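Local coordinates for protein (S)-2-haloacid dehalogenase IVA (Burkholderia cepacia, PDB 2NO4) that hydrolyses short-chain (S)-2-haloalkanoic acids to (R)-2-hydroxyalkanoic acids, releasing halide and inverting the configuration at the carbon that bore it, at residues B[47-50]-B[51-54]; B[53-56]-B[57-61]; B[77-80]-B[81-85]; B[99-102]-B[103-106]. All coordinates share one frame; numbering follows the deposited sequence.

Interaction 1. Residues B[47-50]-B[51-54]; sequences SMLW and RQRQ
Arg53 brings its guanidinium obliquely against Leu49 CD1, with NH2 3.7 Å from that methyl, while Gln52 OE1 lies at the edge of the same group and in its plane. The edge contact is a hydrogen bond, Arg53 NH2 to Gln52 OE1 at 2.8 Å. Arg51 has a matching edge partner: its NH1 donates to Gln54 OE1 over 3.2 Å, somewhat bent at 148°, with the oxygen again close to the guanidinium plane. Leu49 and Arg53, one turn apart, run side by side in the same direction. Leu49 turns CG away from its own N and beside its carbonyl carbon (chi1 -176°), which brings CD1 alongside the arginine and 3.9 Å from Gln52 OE1. Arg53 NE also forms a salt bridge to Glu212 of the second subunit. Beneath the side chains run four successive i to i+4 bonds, from Arg51 N to Ser47 O through Gln54 N to Trp50 O. Gln54 NE2 is bonded to Thr74 OG1, so the amide that grips Arg51 is itself anchored. Arg51 binds the (S)-2-haloacid: this turn carries a substrate-binding arginine of the dehalogenase active site, and Gln54 probably helps position it.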
# COMPACT_ATOMS: atom_id res chain seq x y z
N SER B 47 -11.26 1.25 -11.39
CA SER B 47 -11.24 2.34 -10.42
C SER B 47 -10.56 1.93 -9.10
O SER B 47 -9.74 2.68 -8.58
CB SER B 47 -12.66 2.84 -10.16
OG SER B 47 -12.62 4.04 -9.40
N MET B 48 -10.91 0.76 -8.57
CA MET B 48 -10.30 0.25 -7.34
C MET B 48 -8.79 -0.02 -7.49
O MET B 48 -8.01 0.29 -6.59
CB MET B 48 -10.98 -1.01 -6.87
CG MET B 48 -12.46 -0.83 -6.51
SD MET B 48 -13.20 -2.46 -6.08
CE MET B 48 -12.06 -2.92 -4.77
N LEU B 49 -8.38 -0.61 -8.60
CA LEU B 49 -6.94 -0.87 -8.82
C LEU B 49 -6.14 0.41 -9.00
O LEU B 49 -5.04 0.51 -8.46
CB LEU B 49 -6.71 -1.79 -10.02
CG LEU B 49 -5.26 -2.23 -10.31
CD1 LEU B 49 -4.57 -2.97 -9.15
CD2 LEU B 49 -5.31 -3.12 -11.55
N TRP B 50 -6.69 1.36 -9.77
CA TRP B 50 -6.04 2.66 -9.95
C TRP B 50 -5.73 3.28 -8.57
O TRP B 50 -4.59 3.68 -8.28
CB TRP B 50 -6.94 3.58 -10.75
CG TRP B 50 -6.38 4.95 -11.11
CD1 TRP B 50 -5.11 5.41 -10.94
CD2 TRP B 50 -7.11 5.98 -11.75
NE1 TRP B 50 -5.01 6.71 -11.42
CE2 TRP B 50 -6.23 7.06 -11.96
CE3 TRP B 50 -8.44 6.08 -12.20
CZ2 TRP B 50 -6.64 8.26 -12.56
CZ3 TRP B 50 -8.85 7.29 -12.83
CH2 TRP B 50 -7.94 8.34 -13.00
N ARG B 51 -6.76 3.38 -7.74
CA ARG B 51 -6.64 3.95 -6.41
C ARG B 51 -5.62 3.19 -5.53
O ARG B 51 -4.78 3.81 -4.89
CB ARG B 51 -8.05 4.01 -5.74
CG ARG B 51 -8.04 4.37 -4.24
CD ARG B 51 -7.58 5.79 -4.02
NE ARG B 51 -7.87 6.26 -2.66
CZ ARG B 51 -7.39 7.39 -2.15
NH1 ARG B 51 -6.59 8.16 -2.86
NH2 ARG B 51 -7.69 7.74 -0.90
N GLN B 52 -5.72 1.87 -5.49
CA GLN B 52 -4.84 1.04 -4.68
C GLN B 52 -3.37 1.20 -5.08
O GLN B 52 -2.49 1.31 -4.20
CB GLN B 52 -5.25 -0.47 -4.77
CG GLN B 52 -4.35 -1.44 -3.87
CD GLN B 52 -2.97 -1.85 -4.49
OE1 GLN B 52 -2.89 -2.08 -5.70
NE2 GLN B 52 -1.90 -2.01 -3.64
N ARG B 53 -3.10 1.21 -6.39
CA ARG B 53 -1.72 1.32 -6.87
C ARG B 53 -1.17 2.74 -6.66
O ARG B 53 0.00 2.89 -6.35
CB ARG B 53 -1.57 0.97 -8.36
CG ARG B 53 -1.35 -0.49 -8.65
CD ARG B 53 -0.26 -1.12 -7.74
NE ARG B 53 0.28 -2.38 -8.30
CZ ARG B 53 -0.28 -3.59 -8.14
NH1 ARG B 53 0.28 -4.64 -8.70
NH2 ARG B 53 -1.42 -3.76 -7.46
N GLN B 54 -2.02 3.74 -6.82
CA GLN B 54 -1.61 5.15 -6.60
C GLN B 54 -1.05 5.29 -5.18
O GLN B 54 0.03 5.86 -4.98
CB GLN B 54 -2.77 6.10 -6.85
CG GLN B 54 -2.59 7.59 -6.43
CD GLN B 54 -3.94 8.29 -6.29
OE1 GLN B 54 -4.78 7.87 -5.48
NE2 GLN B 54 -4.18 9.35 -7.10

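Interaction 2. Residues B[53-56]-B[57-61]. With SO4 (sulfate ion), chain K.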
# COMPACT_ATOMS: atom_id res chain seq x y z
N ARG B 53 -3.10 1.21 -6.39
CA ARG B 53 -1.72 1.32 -6.87
C ARG B 53 -1.17 2.74 -6.66
O ARG B 53 0.00 2.89 -6.35
CB ARG B 53 -1.57 0.97 -8.36
CG ARG B 53 -1.35 -0.49 -8.65
CD ARG B 53 -0.26 -1.12 -7.74
NE ARG B 53 0.28 -2.38 -8.30
CZ ARG B 53 -0.28 -3.59 -8.14
NH1 ARG B 53 0.28 -4.64 -8.70
NH2 ARG B 53 -1.42 -3.76 -7.46
N GLN B 54 -2.02 3.74 -6.82
CA GLN B 54 -1.61 5.15 -6.60
C GLN B 54 -1.05 5.29 -5.18
O GLN B 54 0.03 5.86 -4.98
CB GLN B 54 -2.77 6.10 -6.85
CG GLN B 54 -2.59 7.59 -6.43
CD GLN B 54 -3.94 8.29 -6.29
OE1 GLN B 54 -4.78 7.87 -5.48
NE2 GLN B 54 -4.18 9.35 -7.10
N LEU B 55 -1.79 4.73 -4.22
CA LEU B 55 -1.44 4.75 -2.83
C LEU B 55 -0.28 3.85 -2.58
O LEU B 55 0.66 4.28 -1.92
CB LEU B 55 -2.64 4.35 -1.95
CG LEU B 55 -3.71 5.45 -1.90
CD1 LEU B 55 -4.83 4.97 -1.00
CD2 LEU B 55 -3.10 6.80 -1.47
N GLU B 56 -0.30 2.60 -3.09
CA GLU B 56 0.89 1.75 -3.00
C GLU B 56 2.17 2.50 -3.41
O GLU B 56 3.16 2.45 -2.68
CB GLU B 56 0.78 0.50 -3.88
CG GLU B 56 2.14 -0.20 -4.02
CD GLU B 56 2.07 -1.51 -4.80
OE1 GLU B 56 1.04 -2.21 -4.72
OE2 GLU B 56 3.04 -1.85 -5.50
N TYR B 57 2.15 3.11 -4.60
CA TYR B 57 3.32 3.84 -5.13
C TYR B 57 3.78 4.92 -4.18
O TYR B 57 4.97 5.12 -4.04
CB TYR B 57 3.08 4.44 -6.54
CG TYR B 57 2.82 3.40 -7.60
CD1 TYR B 57 3.19 2.06 -7.41
CD2 TYR B 57 2.16 3.76 -8.79
CE1 TYR B 57 2.90 1.08 -8.45
CE2 TYR B 57 1.89 2.81 -9.82
CZ TYR B 57 2.25 1.50 -9.65
OH TYR B 57 1.98 0.62 -10.69
N SER B 58 2.85 5.63 -3.55
CA SER B 58 3.22 6.67 -2.62
C SER B 58 3.94 6.10 -1.38
O SER B 58 4.91 6.68 -0.93
CB SER B 58 2.00 7.56 -2.27
OG SER B 58 1.17 6.97 -1.23
N TRP B 59 3.48 4.96 -0.84
CA TRP B 59 4.10 4.37 0.32
C TRP B 59 5.46 3.72 -0.02
O TRP B 59 6.44 3.98 0.67
CB TRP B 59 3.16 3.36 0.99
CG TRP B 59 1.82 3.95 1.37
CD1 TRP B 59 1.57 5.20 1.89
CD2 TRP B 59 0.55 3.31 1.25
NE1 TRP B 59 0.22 5.37 2.12
CE2 TRP B 59 -0.43 4.23 1.73
CE3 TRP B 59 0.13 2.03 0.79
CZ2 TRP B 59 -1.80 3.93 1.75
CZ3 TRP B 59 -1.23 1.74 0.81
CH2 TRP B 59 -2.18 2.67 1.29
N THR B 60 5.52 2.90 -1.07
CA THR B 60 6.73 2.14 -1.32
C THR B 60 7.88 3.06 -1.82
O THR B 60 9.02 2.82 -1.47
CB THR B 60 6.48 0.99 -2.30
OG1 THR B 60 6.02 1.54 -3.52
CG2 THR B 60 5.39 0.01 -1.72
N ARG B 61 7.55 4.06 -2.63
CA ARG B 61 8.55 5.01 -3.13
C ARG B 61 9.15 5.85 -2.02
O ARG B 61 10.35 6.13 -2.02
CB ARG B 61 7.95 5.92 -4.18
CG ARG B 61 7.90 5.30 -5.57
CD ARG B 61 7.12 6.27 -6.47
NE ARG B 61 7.17 5.96 -7.91
CZ ARG B 61 8.11 6.37 -8.76
NH1 ARG B 61 9.20 7.01 -8.31
NH2 ARG B 61 7.99 6.08 -10.04
S SO4 K . 11.02 8.09 -11.49
O1 SO4 K . 10.58 9.38 -11.94
O2 SO4 K . 12.28 7.71 -12.15
O3 SO4 K . 11.27 8.11 -10.06
O4 SO4 K . 9.97 7.10 -11.88
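Among the hydrogen bonds, Leu55 O accepts twice, from Trp59 N at 3.1 Å and from Ser58 OG at 2.8 Å. The hydroxyl uses a lone pair in the carbonyl plane; Ser58 reaches it by folding OG between its own N and carbonyl carbon (chi1 82°). The flanking helical bonds are Tyr57 N to Arg53 O, Ser58 N to Gln54 O and Thr60 N to Glu56 O.

Aromatic contacts come next. Leu55 CB sits over the six-membered ring of Trp59, 3.9 Å from its centroid and 22° off the normal, a CH-pi contact. Two carbonyl oxygens also lie over ring faces, both offset toward the rim: Leu55 O above Trp59, and Arg53 O above Tyr57, 3.1 Å from Tyr57 CG. The Arg53 chain passes across the same tyrosine, CD to CE1 3.9 Å, with guanidinium and ring almost perpendicular.

The charged contact is that of Arg61 with a sulfate ion, held side-on, NH1 to O3 and NH2 to O4 both at 2.9 Å; Glu76 forms a salt bridge to the same NH2.

The second subunit supplies further partners. Tyr57 OH bonds to Glu212 of the second subunit, while Glu56 OE2 and Thr60 OG1 bond to Tyr213 of the second subunit. Trp59 packs on Thr60 of the second subunit, and Thr60 on Trp59 of the second subunit. The arrangement is that of a regular alpha-helix, helix 43-63, serving as a dimer interface helix.

Interaction 3. Residues B[77-80]-B[81-85]. With SO4 (sulfate ion), chain J.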
# COMPACT_ATOMS: atom_id res chain seq x y z
N ALA B 77 -0.11 4.62 -12.08
CA ALA B 77 -1.15 3.73 -11.54
C ALA B 77 -2.29 3.50 -12.53
O ALA B 77 -2.79 2.38 -12.66
CB ALA B 77 -1.68 4.27 -10.16
N LEU B 78 -2.69 4.55 -13.25
CA LEU B 78 -3.76 4.42 -14.22
C LEU B 78 -3.29 3.58 -15.40
O LEU B 78 -4.02 2.73 -15.88
CB LEU B 78 -4.25 5.76 -14.74
CG LEU B 78 -5.35 5.76 -15.83
CD1 LEU B 78 -6.61 5.03 -15.37
CD2 LEU B 78 -5.65 7.21 -16.28
N THR B 79 -2.09 3.87 -15.90
CA THR B 79 -1.49 3.14 -17.02
C THR B 79 -1.43 1.65 -16.68
O THR B 79 -1.80 0.81 -17.49
CB THR B 79 -0.10 3.73 -17.32
OG1 THR B 79 -0.30 5.04 -17.85
CG2 THR B 79 0.65 2.86 -18.34
N PHE B 80 -0.94 1.35 -15.47
CA PHE B 80 -0.90 -0.01 -14.97
C PHE B 80 -2.30 -0.67 -14.92
O PHE B 80 -2.43 -1.83 -15.32
CB PHE B 80 -0.23 -0.08 -13.60
CG PHE B 80 -0.22 -1.44 -13.03
CD1 PHE B 80 0.74 -2.38 -13.43
CD2 PHE B 80 -1.23 -1.84 -12.12
CE1 PHE B 80 0.73 -3.69 -12.90
CE2 PHE B 80 -1.24 -3.14 -11.60
CZ PHE B 80 -0.26 -4.06 -11.99
N ALA B 81 -3.29 0.07 -14.41
CA ALA B 81 -4.65 -0.47 -14.27
C ALA B 81 -5.29 -0.71 -15.64
O ALA B 81 -5.94 -1.74 -15.87
CB ALA B 81 -5.55 0.45 -13.32
N LEU B 82 -5.08 0.23 -16.58
CA LEU B 82 -5.59 0.08 -17.94
C LEU B 82 -5.01 -1.13 -18.66
O LEU B 82 -5.74 -1.87 -19.31
CB LEU B 82 -5.32 1.35 -18.78
CG LEU B 82 -6.12 2.59 -18.40
CD1 LEU B 82 -5.57 3.79 -19.20
CD2 LEU B 82 -7.60 2.41 -18.66
N ARG B 83 -3.68 -1.32 -18.56
CA ARG B 83 -3.02 -2.51 -19.13
C ARG B 83 -3.48 -3.83 -18.45
O ARG B 83 -3.66 -4.85 -19.09
CB ARG B 83 -1.49 -2.38 -19.02
CG ARG B 83 -0.90 -1.26 -19.82
CD ARG B 83 0.56 -0.99 -19.42
NE ARG B 83 1.20 -0.09 -20.39
CZ ARG B 83 2.43 0.38 -20.27
NH1 ARG B 83 3.16 0.11 -19.19
NH2 ARG B 83 2.93 1.18 -21.23
N THR B 84 -3.68 -3.78 -17.14
CA THR B 84 -4.11 -4.97 -16.39
C THR B 84 -5.45 -5.46 -16.94
O THR B 84 -5.64 -6.68 -17.12
CB THR B 84 -4.21 -4.63 -14.87
OG1 THR B 84 -2.89 -4.41 -14.37
CG2 THR B 84 -4.88 -5.76 -14.07
N TYR B 85 -6.34 -4.51 -17.24
CA TYR B 85 -7.68 -4.82 -17.76
C TYR B 85 -7.75 -5.01 -19.28
O TYR B 85 -8.85 -5.22 -19.85
CB TYR B 85 -8.76 -3.88 -17.17
CG TYR B 85 -9.01 -4.28 -15.73
CD1 TYR B 85 -8.29 -3.69 -14.67
CD2 TYR B 85 -9.89 -5.34 -15.44
CE1 TYR B 85 -8.46 -4.11 -13.36
CE2 TYR B 85 -10.09 -5.76 -14.14
CZ TYR B 85 -9.38 -5.17 -13.11
OH TYR B 85 -9.58 -5.65 -11.84
S SO4 J . -0.05 1.19 -23.67
O1 SO4 J . -0.83 2.08 -24.53
O2 SO4 J . 1.27 1.74 -23.43
O3 SO4 J . -0.76 1.08 -22.40
O4 SO4 J . 0.15 -0.12 -24.28
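Phe80, Leu78 and Leu82, all buried, make the close-knit side of this helical turn, and Thr84 reaches back to Phe80 from a partly exposed position. Phe80 O accepts twice from Thr84, from N at 2.9 Å and from OG1 at 2.8 Å, and the two donors approach from opposite faces of the carbonyl plane. Thr84 OG1 stands beside its own N (chi1 -68°), which lets it reach that oxygen and lie over a face of the Phe80 ring, nearest to CE2 at 3.5 Å and toward the rim. Nearby, Leu78 and Leu82 pack at an angle, CD1 to CG 3.9 Å, Leu78 also against Leu97 and Met98 of helix 90-102.

The side with Thr79 and Arg83 is more exposed. There the two side chains run together, and Thr79 CG2 rests over the centre of the guanidinium, 3.6 Å from Arg83 CZ. The edge of that group faces a sulfate ion: NE donates to O3 at 3.0 Å and NH2 to O2 at 2.8 Å, the latter almost straight. Arg90 NE bonds to the same ion, and Lys94 NZ to Thr79 OG1. One guanidinium face on a methyl and an edge on sulfate, probably from the crystallisation liquor, is consistent with a small anion-binding spot formed with Arg90.

Interaction 4. Residues B[99-102]-B[103-106]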
# COMPACT_ATOMS: atom_id res chain seq x y z
N SER B 99 -7.81 13.78 -17.13
CA SER B 99 -8.52 15.08 -17.12
C SER B 99 -9.61 15.11 -16.09
O SER B 99 -9.80 16.11 -15.43
CB SER B 99 -9.16 15.41 -18.47
OG SER B 99 -8.16 15.43 -19.44
N ALA B 100 -10.32 13.99 -15.94
CA ALA B 100 -11.36 13.91 -14.94
C ALA B 100 -10.78 13.97 -13.53
O ALA B 100 -11.35 14.58 -12.65
CB ALA B 100 -12.19 12.63 -15.15
N TYR B 101 -9.60 13.39 -13.34
CA TYR B 101 -8.96 13.38 -12.05
C TYR B 101 -8.50 14.79 -11.68
O TYR B 101 -8.53 15.20 -10.52
CB TYR B 101 -7.74 12.42 -12.04
CG TYR B 101 -7.47 11.89 -10.64
CD1 TYR B 101 -7.99 10.65 -10.23
CD2 TYR B 101 -6.76 12.66 -9.70
CE1 TYR B 101 -7.77 10.18 -8.94
CE2 TYR B 101 -6.56 12.20 -8.41
CZ TYR B 101 -7.07 10.95 -8.05
OH TYR B 101 -6.87 10.49 -6.80
N LYS B 102 -8.07 15.54 -12.70
CA LYS B 102 -7.53 16.88 -12.49
C LYS B 102 -8.63 17.76 -11.94
O LYS B 102 -8.35 18.69 -11.20
CB LYS B 102 -6.96 17.45 -13.80
CG LYS B 102 -5.87 18.46 -13.55
CD LYS B 102 -5.12 18.86 -14.80
CE LYS B 102 -4.38 20.15 -14.48
NZ LYS B 102 -3.60 20.70 -15.62
N GLU B 103 -9.88 17.44 -12.26
CA GLU B 103 -11.04 18.14 -11.72
C GLU B 103 -12.08 17.23 -11.05
O GLU B 103 -13.28 17.24 -11.38
CB GLU B 103 -11.64 19.03 -12.81
CG GLU B 103 -10.55 20.02 -13.33
CD GLU B 103 -11.07 21.16 -14.20
OE1 GLU B 103 -12.28 21.16 -14.59
OE2 GLU B 103 -10.24 22.07 -14.48
N LEU B 104 -11.59 16.44 -10.08
CA LEU B 104 -12.44 15.57 -9.25
C LEU B 104 -13.54 16.34 -8.55
O LEU B 104 -13.28 17.40 -7.98
CB LEU B 104 -11.61 14.91 -8.15
CG LEU B 104 -10.81 13.65 -8.31
CD1 LEU B 104 -10.52 13.16 -6.90
CD2 LEU B 104 -11.51 12.53 -9.15
N SER B 105 -14.75 15.78 -8.58
CA SER B 105 -15.92 16.28 -7.84
C SER B 105 -15.64 16.36 -6.34
O SER B 105 -15.06 15.42 -5.75
CB SER B 105 -17.09 15.30 -8.00
OG SER B 105 -17.36 15.08 -9.37
N ALA B 106 -16.09 17.46 -5.75
CA ALA B 106 -16.18 17.59 -4.30
C ALA B 106 -17.37 16.78 -3.81
O ALA B 106 -18.40 16.70 -4.50
CB ALA B 106 -16.32 19.04 -3.89
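Leu104 lies side by side with Tyr101, pointing the same way, and presents its branch to one face of the ring. CG stands almost exactly above the ring centre, 4.3 Å from the centroid and 6° off the normal, a CH-pi contact, while CD2 comes 4.1 Å from Tyr101 CD1. The leucine achieves this by setting CG opposite its own carbonyl carbon (chi1 -84°), which also brings CG to 3.5 Å from Tyr101 O. The phenol end is held from another helix: Gln54 NE2 bonds to Tyr101 OH.

The backbone between them is held loosely. Glu103 N divides itself between Ser99 O and Ala100 O, both weak bonds, and Leu104 N makes a weak bond to Tyr101 O at 3.3 Å. Lys102 NZ forms a salt bridge to Glu133.

The chain here leaves helix 90-102 for the loop that leads to helix 110-119. Leu104 touches Ala31 of helix 30-33 and the substrate-binding Tyr22, Tyr101 meets the rings of Trp50 on helix 43-63 and of Tyr22, and Lys102 and Glu103 pack on helix 132-141.

Interactions 1 and 2 are consecutive parts of helix 43-63, sharing Arg53 and Gln54, with centres about 10 Å apart. Interaction 3 follows on helix 70-84, its centre about 9 Å from that of interaction 1; the two helices pack through Trp50 on Leu78 and Arg53 on Phe80. Interaction 4 comes last, where helix 90-102 gives way to loop, about 15 Å from interaction 1 between centres but joined to it by Gln54 and Tyr101. Interactions 3 and 4 do not touch. The three helices belong to the helical part beside the parallel sheet; interactions 1 to 3 also meet the second subunit, so the helix that carries substrate-binding Arg51 also lies at the dimer interface.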